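Local coordinates for protein Uly1 (Catenovulum maritimum, PDB 7DRQ) that degrades the algal polysaccharide ulvan as a lyase of polysaccharide lyase family 24, on a calcium-binding beta-propeller fold, at residues Leu15-Val20 with Asn44-His49; Gln30-Gly35 with Gly100-Gly105; Tyr40-Ala45 with Glu106-Ile111; His93-Phe98 with Leu125-Ala130; Thr202-Phe207 with Leu216-Gly221. All coordinates share one frame; numbering follows the deposited sequence.

Contact 1: residues Leu15-Val20 with Asn44-His49; sequences LFFDGV and NAIAPH
F17 N donates to N44 O at 3.0 Å, the one direct hydrogen bond across the contact, where two irregular loops of the beta-propeller run past each other: residues 15-20 follow strand 3-15, and residues 44-49 precede strand 53-56. A water adds a second link, giving a proton to L15 O at 2.7 Å and taking one from A47 N. With CG anti to the backbone N (chi1 -175°), the F16 ring extends alongside the N44 side chain, ring and amide planes 48° apart, with F16 CZ 3.6 Å from N44 CG; N44 O sits over the rim of one ring face, and A45 CB approaches CE1. Replacing F16 with alanine is likely to uncover N44 O and A45 CB and to leave R470 without its cation-pi partner. The F17 ring turns toward I46 and also meets the ring of Y38. There the ring's far end meets the branch point, F17 CZ lying 3.8 Å from I46 CB.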
# COMPACT_ATOMS: atom_id res chain seq x y z
N LEU A 15 3.17 1.78 17.72
CA LEU A 15 2.67 3.15 17.82
C LEU A 15 1.21 3.25 17.38
O LEU A 15 0.80 2.67 16.37
CB LEU A 15 3.53 4.09 16.99
CG LEU A 15 3.06 5.55 16.92
CD1 LEU A 15 3.10 6.20 18.31
CD2 LEU A 15 3.90 6.36 15.93
N PHE A 16 0.42 3.99 18.16
CA PHE A 16 -0.97 4.25 17.84
C PHE A 16 -1.28 5.70 18.16
O PHE A 16 -0.78 6.24 19.15
CB PHE A 16 -1.89 3.32 18.63
CG PHE A 16 -3.34 3.44 18.28
CD1 PHE A 16 -3.86 2.73 17.21
CD2 PHE A 16 -4.19 4.23 19.04
CE1 PHE A 16 -5.21 2.83 16.89
CE2 PHE A 16 -5.53 4.34 18.73
CZ PHE A 16 -6.05 3.64 17.65
N PHE A 17 -2.10 6.33 17.33
CA PHE A 17 -2.46 7.74 17.52
C PHE A 17 -3.72 7.79 18.38
O PHE A 17 -4.84 7.69 17.88
CB PHE A 17 -2.65 8.43 16.17
CG PHE A 17 -1.49 8.23 15.24
CD1 PHE A 17 -0.19 8.26 15.72
CD2 PHE A 17 -1.69 8.03 13.88
CE1 PHE A 17 0.89 8.09 14.85
CE2 PHE A 17 -0.62 7.86 13.01
CZ PHE A 17 0.67 7.88 13.50
N ASP A 18 -3.53 7.96 19.69
CA ASP A 18 -4.61 7.84 20.66
C ASP A 18 -5.36 9.15 20.90
O ASP A 18 -6.21 9.20 21.79
CB ASP A 18 -4.06 7.30 21.98
CG ASP A 18 -3.13 8.28 22.67
OD1 ASP A 18 -2.36 8.99 21.99
OD2 ASP A 18 -3.17 8.33 23.92
N GLY A 19 -5.06 10.19 20.13
CA GLY A 19 -5.73 11.47 20.27
C GLY A 19 -6.94 11.62 19.38
O GLY A 19 -7.67 10.64 19.16
N VAL A 20 -7.18 12.82 18.85
CA VAL A 20 -8.35 13.09 18.04
C VAL A 20 -7.93 13.51 16.63
O VAL A 20 -6.78 13.85 16.37
CB VAL A 20 -9.28 14.15 18.67
CG1 VAL A 20 -9.68 13.73 20.07
CG2 VAL A 20 -8.62 15.53 18.67
N ASN A 44 -5.98 6.72 12.49
CA ASN A 44 -5.34 6.68 13.80
C ASN A 44 -4.40 5.50 13.97
O ASN A 44 -3.75 5.39 15.01
CB ASN A 44 -6.39 6.71 14.92
CG ASN A 44 -7.34 5.52 14.89
OD1 ASN A 44 -7.12 4.54 14.18
ND2 ASN A 44 -8.41 5.60 15.69
N ALA A 45 -4.26 4.63 12.96
CA ALA A 45 -3.51 3.38 13.10
C ALA A 45 -2.48 3.29 11.98
O ALA A 45 -2.81 2.98 10.83
CB ALA A 45 -4.46 2.18 13.08
N ILE A 46 -1.21 3.56 12.33
CA ILE A 46 -0.11 3.47 11.37
C ILE A 46 0.58 2.10 11.41
O ILE A 46 1.46 1.84 10.58
CB ILE A 46 0.90 4.61 11.65
CG1 ILE A 46 1.77 4.89 10.42
CG2 ILE A 46 1.73 4.31 12.91
CD1 ILE A 46 2.45 6.26 10.45
N ALA A 47 0.18 1.22 12.32
CA ALA A 47 0.75 -0.11 12.46
C ALA A 47 -0.31 -1.12 12.90
O ALA A 47 -0.95 -0.93 13.95
CB ALA A 47 1.91 -0.09 13.46
N PRO A 48 -0.54 -2.20 12.13
CA PRO A 48 0.05 -2.50 10.84
C PRO A 48 -0.65 -1.72 9.73
O PRO A 48 -1.87 -1.62 9.72
CB PRO A 48 -0.18 -4.01 10.69
CG PRO A 48 -1.44 -4.25 11.44
CD PRO A 48 -1.52 -3.22 12.54
N HIS A 49 0.14 -1.16 8.82
CA HIS A 49 -0.41 -0.31 7.78
C HIS A 49 0.61 -0.18 6.66
O HIS A 49 1.82 -0.12 6.92
CB HIS A 49 -0.76 1.07 8.34
CG HIS A 49 -1.72 1.84 7.49
ND1 HIS A 49 -2.93 1.32 7.08
CD2 HIS A 49 -1.68 3.11 7.02
CE1 HIS A 49 -3.58 2.23 6.38
NE2 HIS A 49 -2.85 3.33 6.33
O HOH W 1 -1.29 1.69 14.96

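Contact 2: residues Gln30-Gly35 with Gly100-Gly105; sequences QAYIEG and GRWWVG
Y32 lies across two neighbouring tryptophans and meets each in a different way. Its CB sits over the face of the W103 six-membered ring, 3.6 Å from the ring centroid and 12° off the normal, a close CH-pi contact. Farther out, Y32 CD1 comes within 3.6 Å of W103 CB. Y32 CE1 then reaches W102 CH2 at 3.5 Å, so that the corner of the indole lies over the rim of one phenol face; the two planes are inclined at 45°. The phenol leaves the backbone with CG opposite N (chi1 174°), a direction that carries it past W103 to W102. The three rings form an aromatic cluster on the propeller surface, where the loop after helix 24-29 meets the type I beta turn R101-V104, closed by V104 N to R101 O. That turn brings the edge of W103 over the face of W102, with W103 CE3 above the centre of the W102 ring. R101 CB covers the W103 face opposite Y32, while Q30 O lies at the indole edge, 3.5 Å from W103 CZ2. A water joins the polar edge to the loop, accepting from W103 NE1 at 3.0 Å and donating to Q30 O. The guanidinium of R101 turns to the backbone oxygens of R28, E99 and D136.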
# COMPACT_ATOMS: atom_id res chain seq x y z
N GLN A 30 -0.90 24.29 14.34
CA GLN A 30 -0.93 24.22 15.80
C GLN A 30 0.42 23.75 16.35
O GLN A 30 1.06 22.85 15.79
CB GLN A 30 -2.05 23.28 16.27
CG GLN A 30 -2.02 22.91 17.78
CD GLN A 30 -2.43 24.06 18.71
OE1 GLN A 30 -3.29 24.88 18.37
NE2 GLN A 30 -1.81 24.12 19.90
N ALA A 31 0.85 24.38 17.44
CA ALA A 31 2.09 24.00 18.09
C ALA A 31 1.90 22.77 19.00
O ALA A 31 0.81 22.47 19.49
CB ALA A 31 2.65 25.15 18.93
N TYR A 32 3.02 22.09 19.24
CA TYR A 32 3.04 20.98 20.19
C TYR A 32 2.64 21.43 21.59
O TYR A 32 2.95 22.55 22.01
CB TYR A 32 4.45 20.40 20.19
CG TYR A 32 4.70 19.33 21.22
CD1 TYR A 32 4.04 18.11 21.16
CD2 TYR A 32 5.64 19.53 22.24
CE1 TYR A 32 4.29 17.12 22.10
CE2 TYR A 32 5.89 18.55 23.18
CZ TYR A 32 5.21 17.35 23.10
OH TYR A 32 5.47 16.37 24.03
N ILE A 33 1.97 20.54 22.33
CA ILE A 33 1.63 20.72 23.74
C ILE A 33 2.09 19.45 24.45
O ILE A 33 1.61 18.37 24.14
CB ILE A 33 0.12 20.90 23.95
CG1 ILE A 33 -0.41 22.15 23.25
CG2 ILE A 33 -0.24 20.89 25.44
CD1 ILE A 33 -1.93 22.22 23.24
N GLU A 34 2.98 19.61 25.44
CA GLU A 34 3.52 18.49 26.22
C GLU A 34 2.42 17.80 27.01
O GLU A 34 1.62 18.52 27.53
CB GLU A 34 4.68 18.94 27.11
CG GLU A 34 5.43 17.81 27.76
CD GLU A 34 4.70 17.21 28.92
OE1 GLU A 34 4.91 16.04 29.32
OE2 GLU A 34 3.82 17.88 29.44
N GLY A 35 2.36 16.44 27.10
CA GLY A 35 1.28 15.75 27.72
C GLY A 35 0.09 15.52 26.83
O GLY A 35 -0.86 14.85 27.25
N GLY A 100 6.34 17.29 9.19
CA GLY A 100 7.32 17.59 10.21
C GLY A 100 6.74 17.78 11.60
O GLY A 100 7.50 17.74 12.58
N ARG A 101 5.42 17.98 11.72
CA ARG A 101 4.76 18.14 13.01
C ARG A 101 4.54 16.75 13.56
O ARG A 101 3.49 16.13 13.36
CB ARG A 101 3.45 18.90 12.86
CG ARG A 101 3.63 20.39 12.62
CD ARG A 101 4.01 20.71 11.17
NE ARG A 101 3.67 22.09 10.82
CZ ARG A 101 4.02 22.68 9.68
NH1 ARG A 101 4.71 22.02 8.77
NH2 ARG A 101 3.66 23.95 9.45
N TRP A 102 5.55 16.26 14.29
CA TRP A 102 5.62 14.85 14.63
C TRP A 102 4.57 14.44 15.65
O TRP A 102 4.33 13.24 15.82
CB TRP A 102 7.02 14.50 15.14
CG TRP A 102 7.52 15.44 16.20
CD1 TRP A 102 8.34 16.52 16.02
CD2 TRP A 102 7.22 15.39 17.61
NE1 TRP A 102 8.57 17.14 17.23
CE2 TRP A 102 7.90 16.47 18.22
CE3 TRP A 102 6.45 14.54 18.41
CZ2 TRP A 102 7.83 16.72 19.59
CZ3 TRP A 102 6.38 14.79 19.77
CH2 TRP A 102 7.06 15.88 20.35
N TRP A 103 3.94 15.40 16.33
CA TRP A 103 2.85 15.11 17.26
C TRP A 103 1.50 14.98 16.57
O TRP A 103 0.48 14.77 17.25
CB TRP A 103 2.78 16.20 18.34
CG TRP A 103 2.62 17.56 17.72
CD1 TRP A 103 1.44 18.18 17.44
CD2 TRP A 103 3.66 18.42 17.24
NE1 TRP A 103 1.68 19.39 16.83
CE2 TRP A 103 3.04 19.56 16.70
CE3 TRP A 103 5.06 18.34 17.23
CZ2 TRP A 103 3.76 20.62 16.14
CZ3 TRP A 103 5.78 19.40 16.67
CH2 TRP A 103 5.12 20.52 16.14
N VAL A 104 1.44 15.10 15.24
CA VAL A 104 0.23 14.80 14.48
C VAL A 104 0.51 13.59 13.62
O VAL A 104 1.27 13.67 12.64
CB VAL A 104 -0.24 15.99 13.63
CG1 VAL A 104 -1.51 15.59 12.87
CG2 VAL A 104 -0.49 17.20 14.50
N GLY A 105 -0.12 12.47 13.95
CA GLY A 105 0.16 11.22 13.24
C GLY A 105 -0.35 11.25 11.81
O GLY A 105 -1.40 11.81 11.50
O HOH W 2 -0.20 20.57 14.83
O HOH W 3 2.90 23.89 13.58

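Contact 3: residues Tyr40-Ala45 with Glu106-Ile111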
# COMPACT_ATOMS: atom_id res chain seq x y z
N TYR A 40 -3.99 13.13 15.09
CA TYR A 40 -3.72 12.55 13.78
C TYR A 40 -4.52 13.28 12.71
O TYR A 40 -5.59 13.84 12.98
CB TYR A 40 -4.03 11.05 13.78
CG TYR A 40 -5.46 10.71 14.13
CD1 TYR A 40 -5.84 10.52 15.46
CD2 TYR A 40 -6.44 10.58 13.15
CE1 TYR A 40 -7.16 10.20 15.80
CE2 TYR A 40 -7.75 10.27 13.47
CZ TYR A 40 -8.11 10.08 14.80
OH TYR A 40 -9.41 9.77 15.12
N ALA A 41 -4.00 13.25 11.49
CA ALA A 41 -4.60 13.98 10.38
C ALA A 41 -5.47 13.11 9.50
O ALA A 41 -6.41 13.61 8.86
CB ALA A 41 -3.50 14.63 9.53
N TYR A 42 -5.22 11.80 9.46
CA TYR A 42 -6.00 10.93 8.60
C TYR A 42 -6.54 9.76 9.40
O TYR A 42 -7.58 9.88 10.05
CB TYR A 42 -5.16 10.50 7.40
CG TYR A 42 -4.74 11.71 6.59
CD1 TYR A 42 -5.64 12.33 5.73
CD2 TYR A 42 -3.47 12.27 6.73
CE1 TYR A 42 -5.28 13.45 5.01
CE2 TYR A 42 -3.10 13.39 6.01
CZ TYR A 42 -4.01 13.97 5.15
OH TYR A 42 -3.64 15.09 4.43
N GLY A 43 -5.83 8.61 9.38
CA GLY A 43 -6.22 7.49 10.21
C GLY A 43 -5.49 7.52 11.54
O GLY A 43 -4.53 8.24 11.74
N ASN A 44 -5.98 6.72 12.49
CA ASN A 44 -5.34 6.68 13.80
C ASN A 44 -4.40 5.50 13.97
O ASN A 44 -3.75 5.39 15.01
CB ASN A 44 -6.39 6.71 14.92
CG ASN A 44 -7.34 5.52 14.89
OD1 ASN A 44 -7.12 4.54 14.18
ND2 ASN A 44 -8.41 5.60 15.69
N ALA A 45 -4.26 4.63 12.96
CA ALA A 45 -3.51 3.38 13.10
C ALA A 45 -2.48 3.29 11.98
O ALA A 45 -2.81 2.98 10.83
CB ALA A 45 -4.46 2.18 13.08
N GLU A 106 0.41 10.61 10.92
CA GLU A 106 0.20 10.76 9.48
C GLU A 106 0.24 9.36 8.85
O GLU A 106 1.32 8.82 8.58
CB GLU A 106 1.27 11.72 8.93
CG GLU A 106 1.57 11.73 7.45
CD GLU A 106 0.39 12.03 6.54
OE1 GLU A 106 -0.51 11.19 6.47
OE2 GLU A 106 0.41 13.08 5.83
N THR A 107 -0.94 8.75 8.64
CA THR A 107 -0.97 7.36 8.19
C THR A 107 -0.63 7.18 6.72
O THR A 107 -0.55 6.03 6.27
CB THR A 107 -2.34 6.72 8.48
OG1 THR A 107 -3.41 7.57 8.03
CG2 THR A 107 -2.50 6.43 9.99
N HIS A 108 -0.41 8.25 5.94
CA HIS A 108 0.20 8.05 4.63
C HIS A 108 1.60 7.50 4.76
O HIS A 108 2.09 6.81 3.86
CB HIS A 108 0.28 9.36 3.84
CG HIS A 108 -1.05 9.90 3.40
ND1 HIS A 108 -1.83 10.70 4.20
CD2 HIS A 108 -1.72 9.75 2.23
CE1 HIS A 108 -2.93 11.02 3.55
NE2 HIS A 108 -2.89 10.47 2.35
N ASN A 109 2.28 7.82 5.86
CA ASN A 109 3.73 7.73 5.96
C ASN A 109 4.18 6.36 6.45
O ASN A 109 4.92 6.24 7.42
CB ASN A 109 4.25 8.83 6.88
CG ASN A 109 4.16 10.20 6.26
OD1 ASN A 109 3.32 10.44 5.38
ND2 ASN A 109 5.01 11.12 6.72
N THR A 110 3.73 5.33 5.75
CA THR A 110 4.00 3.95 6.15
C THR A 110 5.46 3.57 5.89
O THR A 110 6.23 4.29 5.25
CB THR A 110 3.06 3.01 5.39
OG1 THR A 110 3.24 3.23 3.97
CG2 THR A 110 1.64 3.27 5.78
N ILE A 111 5.83 2.40 6.41
CA ILE A 111 7.14 1.80 6.18
C ILE A 111 6.93 0.57 5.30
O ILE A 111 6.41 -0.45 5.77
CB ILE A 111 7.82 1.39 7.49
CG1 ILE A 111 7.80 2.53 8.52
CG2 ILE A 111 9.25 0.90 7.19
CD1 ILE A 111 7.83 2.00 9.97
O HOH W 4 -3.01 10.09 10.21
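Y42 extends from the loop 40-45 over the type I turn E106-N109. Its CB passes 3.5 Å from T107 OG1, the hydroxyl oxygen that accepts G43 N at 3.0 Å. With CG anti to the carbonyl carbon (chi1 -61°), the ring swings over H108, whose edge points into its face in a T-shaped pair, planes at 87°; H108 CE1 lies over the ring centre. Along one flank, Y42 CD2 and CE2 run beside the E106 carboxylate, CD2 being 3.2 Å from OE1, with ring and carboxylate planes nearly parallel. E106 OE1 in turn grips the histidine twice, from H108 ND1 at 2.7 Å and H108 N at 3.0 Å, both donors on the same face of the carboxylate, which fixes the imidazole edge-on to the tyrosine. E106 OE2 takes H129 ND1, so one carboxylate holds two stacked histidines. A leucine at E106 would probably leave the ND1 atoms of H108 and H129 without acceptors and let the H108 ring turn away from Y42. A water bridging Y42 N, G43 O and T107 N ties the two backbones together. The pair H108-E106 is a His-carboxylate hydrogen bond, set in connecting loops of the beta-propeller.

Contact 4: residues His93-Phe98 with Leu125-Ala130; sequences HQHTGF and LYDMHA
D127 is the acceptor for three donors of segment 93-98. Its OD2 takes H93 NE2 at 2.6 Å on the anti lone pair, nearly straight at 163° and in the imidazole plane, and T96 N at 2.8 Å on the syn lone pair. OD1 receives H95 ND1 at 2.9 Å from above the carboxylate plane. Both histidines thus make His-carboxylate hydrogen bonds; OD1 also accepts from N109 ND2, so each oxygen has more than one donor. D127 reaches them with CG anti to the backbone N (chi1 -151°). Among the ring contacts, H93 and Y126 pass each other in opposite directions, planes at 41°, with H93 CG 3.7 Å from Y126 CE1. One water links H93 N to Y126 OH, which also bonds S151. H93 ND1 bonds NZ of K185, a residue of a calcium site, so the network lies close to that site. The cluster joins short strand 93-94, next to strand 73-80, to the end of strand 122-126, while F98 packs on helix 24-29.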
# COMPACT_ATOMS: atom_id res chain seq x y z
N HIS A 93 15.61 6.77 12.45
CA HIS A 93 14.56 7.69 12.02
C HIS A 93 13.30 7.56 12.88
O HIS A 93 12.88 6.45 13.22
CB HIS A 93 14.18 7.44 10.58
CG HIS A 93 13.20 8.44 10.05
ND1 HIS A 93 13.56 9.73 9.73
CD2 HIS A 93 11.87 8.35 9.80
CE1 HIS A 93 12.50 10.39 9.29
NE2 HIS A 93 11.46 9.58 9.33
N GLN A 94 12.66 8.69 13.17
CA GLN A 94 11.41 8.73 13.91
C GLN A 94 10.34 9.36 13.04
O GLN A 94 10.62 10.29 12.28
CB GLN A 94 11.54 9.54 15.22
CG GLN A 94 12.57 8.99 16.20
CD GLN A 94 13.03 10.04 17.18
OE1 GLN A 94 13.88 10.88 16.85
NE2 GLN A 94 12.47 10.01 18.38
N HIS A 95 9.11 8.83 13.13
CA HIS A 95 7.98 9.37 12.38
C HIS A 95 7.92 10.89 12.51
O HIS A 95 7.90 11.42 13.62
CB HIS A 95 6.68 8.73 12.90
CG HIS A 95 5.44 9.20 12.21
ND1 HIS A 95 5.31 9.25 10.84
CD2 HIS A 95 4.24 9.60 12.71
CE1 HIS A 95 4.10 9.68 10.52
NE2 HIS A 95 3.43 9.90 11.64
N THR A 96 7.92 11.60 11.37
CA THR A 96 7.91 13.05 11.39
C THR A 96 6.50 13.63 11.31
O THR A 96 6.35 14.85 11.27
CB THR A 96 8.79 13.61 10.26
OG1 THR A 96 8.35 13.12 8.98
CG2 THR A 96 10.24 13.20 10.48
N GLY A 97 5.47 12.79 11.32
CA GLY A 97 4.12 13.28 11.46
C GLY A 97 3.63 14.00 10.22
O GLY A 97 4.04 13.71 9.08
N PHE A 98 2.76 14.98 10.44
CA PHE A 98 2.22 15.76 9.34
C PHE A 98 3.19 16.89 9.01
O PHE A 98 3.32 17.85 9.77
CB PHE A 98 0.84 16.33 9.69
CG PHE A 98 0.17 17.00 8.52
CD1 PHE A 98 -0.58 16.26 7.63
CD2 PHE A 98 0.33 18.36 8.29
CE1 PHE A 98 -1.20 16.86 6.53
CE2 PHE A 98 -0.27 18.97 7.19
CZ PHE A 98 -1.03 18.22 6.31
N LEU A 125 11.32 1.73 2.60
CA LEU A 125 10.92 3.08 2.19
C LEU A 125 9.93 3.59 3.22
O LEU A 125 8.96 2.91 3.54
CB LEU A 125 10.28 3.05 0.81
CG LEU A 125 11.28 2.82 -0.32
CD1 LEU A 125 10.55 2.44 -1.59
CD2 LEU A 125 12.16 4.05 -0.57
N TYR A 126 10.16 4.80 3.75
CA TYR A 126 9.30 5.16 4.86
C TYR A 126 9.10 6.66 5.02
O TYR A 126 9.94 7.47 4.61
CB TYR A 126 9.83 4.59 6.17
CG TYR A 126 11.32 4.72 6.43
CD1 TYR A 126 11.85 5.85 7.06
CD2 TYR A 126 12.19 3.66 6.14
CE1 TYR A 126 13.22 5.94 7.35
CE2 TYR A 126 13.55 3.74 6.43
CZ TYR A 126 14.06 4.87 7.03
OH TYR A 126 15.42 4.94 7.32
N ASP A 127 7.98 7.00 5.65
CA ASP A 127 7.72 8.32 6.22
C ASP A 127 7.68 9.39 5.14
O ASP A 127 8.31 10.44 5.26
CB ASP A 127 8.73 8.67 7.31
CG ASP A 127 8.14 9.61 8.35
OD1 ASP A 127 6.90 9.70 8.43
OD2 ASP A 127 8.91 10.25 9.09
N MSE A 128 6.93 9.11 4.08
CA MSE A 128 6.82 10.00 2.91
C MSE A 128 5.38 10.34 2.56
O MSE A 128 4.53 9.45 2.46
CB MSE A 128 7.48 9.34 1.71
CG MSE A 128 8.95 9.07 1.89
SE MSE A 128 9.69 8.52 0.21
CE MSE A 128 9.74 6.58 0.54
N HIS A 129 5.10 11.62 2.37
CA HIS A 129 3.82 12.04 1.79
C HIS A 129 4.09 13.21 0.85
O HIS A 129 3.80 14.37 1.17
CB HIS A 129 2.78 12.39 2.86
CG HIS A 129 1.41 12.62 2.30
ND1 HIS A 129 0.32 12.91 3.09
CD2 HIS A 129 0.95 12.58 1.03
CE1 HIS A 129 -0.75 13.06 2.33
NE2 HIS A 129 -0.40 12.86 1.08
N ALA A 130 4.63 12.89 -0.33
CA ALA A 130 4.85 13.87 -1.40
C ALA A 130 5.74 15.03 -0.94
O ALA A 130 5.50 16.19 -1.30
CB ALA A 130 3.52 14.38 -1.94
O HOH W 5 16.88 5.54 9.93

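Contact 5: residues Thr202-Phe207 with Leu216-Gly221; sequences TYPTFF and LHMRQG
A beta hairpin of the propeller, strands 201-208 and 214-220, carries this contact; the axes run antiparallel at 159° and approach to 4.8 Å. T202 and R219 form a hydrogen-bonded pair, R219 N to T202 O at 2.8 Å and T202 N to R219 O. Between this pair and T205-H217 the register slips by one residue, a beta bulge at Y203-P204, where the chain passes through positive phi at Y203. T205 O is gripped twice by H217, by its N at 3.0 Å and its ND1, from opposite faces of the carbonyl plane. With H217 CG between its backbone N and carbonyl carbon (chi1 75°), the ring lies alongside T205, H217 CE1 being 3.3 Å from T205 CB. Y203 CD2 and CE2 lie over one face of the R219 guanidinium, the planes 52° apart, with Y203 CE2 3.3 Å from R219 NH1; R219 NH2 bonds G264 O on the adjoining strand 261-269. On the side facing strand 122-126, P204 and F206 meet L125, and the methyl of selenomethionine M218 reaches P204, M218 CE to P204 CD 3.8 Å. Here L216 lays its CD1 over one face of the F206 ring, 4.0 Å from its centroid, while L216 CB touches F206 CD1.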
# COMPACT_ATOMS: atom_id res chain seq x y z
N THR A 202 4.60 9.39 -2.84
CA THR A 202 3.79 8.83 -1.76
C THR A 202 3.45 7.38 -2.09
O THR A 202 3.45 6.98 -3.26
CB THR A 202 2.49 9.64 -1.55
OG1 THR A 202 2.79 11.05 -1.58
CG2 THR A 202 1.81 9.30 -0.20
N TYR A 203 3.18 6.59 -1.05
CA TYR A 203 2.67 5.21 -1.12
C TYR A 203 3.66 4.21 -1.69
O TYR A 203 3.42 3.66 -2.77
CB TYR A 203 1.40 5.13 -1.96
CG TYR A 203 0.25 5.96 -1.49
CD1 TYR A 203 -0.33 5.76 -0.24
CD2 TYR A 203 -0.28 6.94 -2.30
CE1 TYR A 203 -1.40 6.53 0.18
CE2 TYR A 203 -1.34 7.71 -1.91
CZ TYR A 203 -1.90 7.51 -0.67
OH TYR A 203 -2.97 8.30 -0.31
N PRO A 204 4.77 3.92 -1.00
CA PRO A 204 5.70 2.89 -1.50
C PRO A 204 5.07 1.51 -1.40
O PRO A 204 4.60 1.10 -0.34
CB PRO A 204 6.91 3.03 -0.57
CG PRO A 204 6.31 3.54 0.73
CD PRO A 204 5.17 4.45 0.32
N THR A 205 5.05 0.79 -2.53
CA THR A 205 4.51 -0.56 -2.59
C THR A 205 5.40 -1.39 -3.51
O THR A 205 5.46 -1.11 -4.72
CB THR A 205 3.06 -0.58 -3.09
OG1 THR A 205 2.25 0.21 -2.22
CG2 THR A 205 2.51 -2.01 -3.10
N PHE A 206 6.07 -2.39 -2.95
CA PHE A 206 6.90 -3.30 -3.72
C PHE A 206 6.09 -4.48 -4.23
O PHE A 206 5.08 -4.88 -3.64
CB PHE A 206 8.05 -3.85 -2.86
CG PHE A 206 9.00 -2.81 -2.32
CD1 PHE A 206 10.09 -2.38 -3.07
CD2 PHE A 206 8.87 -2.35 -1.01
CE1 PHE A 206 10.99 -1.46 -2.55
CE2 PHE A 206 9.76 -1.45 -0.48
CZ PHE A 206 10.83 -0.99 -1.25
N PHE A 207 6.57 -5.09 -5.31
CA PHE A 207 6.05 -6.37 -5.76
C PHE A 207 7.18 -7.15 -6.41
O PHE A 207 8.18 -6.58 -6.84
CB PHE A 207 4.85 -6.22 -6.72
CG PHE A 207 5.09 -5.27 -7.87
CD1 PHE A 207 4.88 -3.90 -7.73
CD2 PHE A 207 5.49 -5.76 -9.12
CE1 PHE A 207 5.07 -3.04 -8.79
CE2 PHE A 207 5.67 -4.89 -10.20
CZ PHE A 207 5.48 -3.54 -10.03
N LEU A 216 9.20 -1.66 -7.60
CA LEU A 216 8.58 -0.71 -6.68
C LEU A 216 7.70 0.24 -7.48
O LEU A 216 8.07 0.63 -8.59
CB LEU A 216 9.63 0.09 -5.92
CG LEU A 216 9.04 1.34 -5.26
CD1 LEU A 216 8.31 0.99 -3.92
CD2 LEU A 216 10.08 2.40 -5.09
N HIS A 217 6.53 0.59 -6.95
CA HIS A 217 5.79 1.71 -7.53
C HIS A 217 5.35 2.68 -6.44
O HIS A 217 5.16 2.31 -5.29
CB HIS A 217 4.59 1.26 -8.40
CG HIS A 217 3.39 0.76 -7.64
ND1 HIS A 217 3.44 -0.32 -6.79
CD2 HIS A 217 2.10 1.16 -7.67
CE1 HIS A 217 2.23 -0.55 -6.29
NE2 HIS A 217 1.40 0.33 -6.82
N MSE A 218 5.23 3.95 -6.85
CA MSE A 218 4.80 5.03 -5.97
C MSE A 218 3.95 5.98 -6.79
O MSE A 218 3.95 5.94 -8.02
CB MSE A 218 6.00 5.77 -5.34
CG MSE A 218 6.91 4.88 -4.49
SE MSE A 218 8.24 5.90 -3.49
CE MSE A 218 7.05 6.69 -2.18
N ARG A 219 3.22 6.84 -6.09
CA ARG A 219 2.45 7.89 -6.74
C ARG A 219 3.26 9.17 -6.68
O ARG A 219 3.87 9.47 -5.65
CB ARG A 219 1.10 8.08 -6.05
CG ARG A 219 0.16 6.91 -6.22
CD ARG A 219 -1.21 7.20 -5.63
NE ARG A 219 -1.91 5.96 -5.31
CZ ARG A 219 -3.05 5.90 -4.65
NH1 ARG A 219 -3.65 7.01 -4.23
NH2 ARG A 219 -3.61 4.72 -4.42
N GLN A 220 3.30 9.89 -7.79
CA GLN A 220 4.03 11.14 -7.84
C GLN A 220 3.07 12.27 -8.18
O GLN A 220 2.22 12.12 -9.07
CB GLN A 220 5.15 11.11 -8.87
CG GLN A 220 6.11 12.29 -8.71
CD GLN A 220 7.33 12.20 -9.60
OE1 GLN A 220 7.26 11.67 -10.71
NE2 GLN A 220 8.46 12.71 -9.12
N GLY A 221 3.21 13.38 -7.48
CA GLY A 221 2.44 14.57 -7.80
C GLY A 221 1.41 14.90 -6.75
O GLY A 221 1.67 14.78 -5.55
O HOH W 6 2.35 11.87 -4.23

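How the contacts relate
Contacts 1, 4 and 5 are buried, contact 3 is partly so and contact 2 lies at the surface. Contacts 1 and 3 share N44 and A45, so one loop is held on two fronts, and F17 of contact 1 packs on G105 of contact 2. Contact 4 adjoins contact 3 through the E106-H129 and N109-D127 hydrogen bonds, making one polar network of histidines and carboxylates. Contact 5 is the most regular, a strand pair closest to the chain's centre, and reaches contact 4 through L125 against F206 and L216. Chemistry follows place: a tryptophan-tyrosine cluster at the surface, histidine-carboxylate bonds in contacts 3 and 4, ring and backbone contacts in contact 1, and a backbone ladder with apolar side chains in contact 5.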